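Local coordinates for down syndrome cell adhesion molecule, isoform AK (Drosophila melanogaster, PDB 4WVR), which probably mediates isoform-specific homophilic cell adhesion in the fly nervous system, the seventh immunoglobulin domain being the part modelled here, at residues A[42-47]-A[83-88]. Residues are numbered along the deposited sequence; the frame is centred on the assembly and turned at random.
Sequences KWTLNS and KCIAEN
Strands C and F of the immunoglobulin sandwich pair here, bringing the core tryptophan, Trp43, beside the F-strand cysteine, Cys84. They are a non-hydrogen-bonded antiparallel pair, and both side chains turn into the core. With CG anti to its carbonyl carbon (chi1 -65°), Trp43 swings its indole under the neighbouring strand, where Cys84 CB sits 3.8 Å from the centroid of the six-membered ring in a CH-pi contact. Cys84 SG also lies over the Trp43 ring, 4.4 Å from the centroid of its six-membered ring, a sulfur-aromatic contact, and continues into the disulfide with Cys30 of strand 26-31 in the opposite sheet. Trp43 NE1 is satisfied by the hydroxyl of Ser67, also in that sheet. A leucine here would probably leave the disulfide without its flat aromatic cover and Ser67 without its indole donor.

Hydrogen-bonded pairs flank this one: Ile85 N reaches Lys42 O at 2.8 Å in an almost straight bond, Lys42 N returns to Ile85 O, and Thr44 and Lys83 exchange N-H and C=O likewise. On the outer face, the extended Lys42 chain passes over Ile85 toward Glu87, making a long salt bridge of 3.7 Å from Lys42 NZ to Glu87 OE2. Thr44 and Lys83 run side by side, Thr44 OG1 lying 3.3 Å from Lys83 CB; a water 2.9 Å from Thr44 OG1 weakly accepts from Lys83 NZ.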
# COMPACT_ATOMS: atom_id res chain seq x y z
N LYS A 42 14.43 -3.49 0.90
CA LYS A 42 14.90 -2.56 -0.12
C LYS A 42 14.25 -2.84 -1.46
O LYS A 42 13.66 -3.90 -1.68
CB LYS A 42 16.42 -2.62 -0.24
CG LYS A 42 16.94 -4.01 -0.52
CD LYS A 42 18.46 -4.03 -0.51
CE LYS A 42 18.99 -5.41 -0.81
NZ LYS A 42 20.48 -5.43 -0.80
N TRP A 43 14.35 -1.87 -2.37
CA TRP A 43 13.67 -1.95 -3.65
C TRP A 43 14.62 -1.80 -4.83
O TRP A 43 15.65 -1.12 -4.74
CB TRP A 43 12.59 -0.86 -3.74
CG TRP A 43 11.47 -1.02 -2.76
CD1 TRP A 43 11.45 -0.62 -1.45
CD2 TRP A 43 10.18 -1.60 -3.01
NE1 TRP A 43 10.24 -0.92 -0.88
CE2 TRP A 43 9.44 -1.52 -1.82
CE3 TRP A 43 9.59 -2.19 -4.14
CZ2 TRP A 43 8.14 -2.01 -1.71
CZ3 TRP A 43 8.29 -2.67 -4.03
CH2 TRP A 43 7.58 -2.58 -2.83
N THR A 44 14.28 -2.45 -5.94
CA THR A 44 14.97 -2.21 -7.20
C THR A 44 13.96 -1.97 -8.32
O THR A 44 12.83 -2.47 -8.27
CB THR A 44 15.90 -3.38 -7.60
OG1 THR A 44 15.14 -4.59 -7.73
CG2 THR A 44 16.98 -3.58 -6.55
N LEU A 45 14.36 -1.17 -9.30
CA LEU A 45 13.58 -0.99 -10.52
C LEU A 45 14.44 -1.41 -11.70
O LEU A 45 15.42 -0.74 -12.01
CB LEU A 45 13.12 0.46 -10.68
CG LEU A 45 12.47 0.81 -12.02
CD1 LEU A 45 11.25 -0.06 -12.27
CD2 LEU A 45 12.11 2.29 -12.08
N ASN A 46 14.08 -2.51 -12.34
CA ASN A 46 14.90 -3.11 -13.39
C ASN A 46 16.32 -3.34 -12.90
O ASN A 46 17.29 -2.91 -13.52
CB ASN A 46 14.90 -2.22 -14.64
CG ASN A 46 13.51 -2.00 -15.19
OD1 ASN A 46 12.73 -2.93 -15.33
ND2 ASN A 46 13.19 -0.75 -15.49
N SER A 47 16.41 -4.00 -11.74
CA SER A 47 17.65 -4.46 -11.13
C SER A 47 18.53 -3.36 -10.53
O SER A 47 19.51 -3.67 -9.84
CB SER A 47 18.47 -5.26 -12.15
OG SER A 47 17.72 -6.35 -12.65
N LYS A 83 11.04 -4.68 -7.72
CA LYS A 83 11.31 -5.80 -6.85
C LYS A 83 11.48 -5.34 -5.42
O LYS A 83 12.19 -4.37 -5.15
CB LYS A 83 12.56 -6.55 -7.31
CG LYS A 83 12.90 -7.76 -6.45
CD LYS A 83 14.22 -8.39 -6.88
CE LYS A 83 14.18 -8.79 -8.35
NZ LYS A 83 15.48 -9.35 -8.80
N CYS A 84 10.80 -6.02 -4.50
CA CYS A 84 11.03 -5.80 -3.08
C CYS A 84 11.89 -6.93 -2.54
O CYS A 84 11.57 -8.10 -2.74
CB CYS A 84 9.71 -5.75 -2.31
SG CYS A 84 9.96 -5.59 -0.54
N ILE A 85 12.97 -6.58 -1.87
CA ILE A 85 13.86 -7.57 -1.28
C ILE A 85 13.86 -7.46 0.24
O ILE A 85 14.13 -6.39 0.80
CB ILE A 85 15.31 -7.41 -1.79
CG1 ILE A 85 15.33 -7.40 -3.32
CG2 ILE A 85 16.20 -8.51 -1.24
CD1 ILE A 85 16.66 -7.03 -3.91
N ALA A 86 13.56 -8.57 0.91
CA ALA A 86 13.55 -8.63 2.37
C ALA A 86 14.64 -9.55 2.88
O ALA A 86 14.69 -10.73 2.53
CB ALA A 86 12.19 -9.09 2.86
N GLU A 87 15.51 -9.01 3.73
CA GLU A 87 16.64 -9.78 4.26
C GLU A 87 16.76 -9.70 5.77
O GLU A 87 16.58 -8.64 6.37
CB GLU A 87 17.95 -9.29 3.64
CG GLU A 87 18.06 -9.45 2.15
CD GLU A 87 19.13 -8.57 1.54
OE1 GLU A 87 19.64 -7.68 2.25
OE2 GLU A 87 19.46 -8.77 0.36
N ASN A 88 17.07 -10.84 6.38
CA ASN A 88 17.52 -10.87 7.77
C ASN A 88 18.79 -11.71 7.87
O ASN A 88 19.40 -12.05 6.85
CB ASN A 88 16.43 -11.41 8.69
CG ASN A 88 15.93 -12.79 8.29
OD1 ASN A 88 16.55 -13.48 7.48
ND2 ASN A 88 14.81 -13.20 8.86
O HOH W 1 17.11 -6.51 -8.64
O HOH W 2 14.78 -7.21 -11.35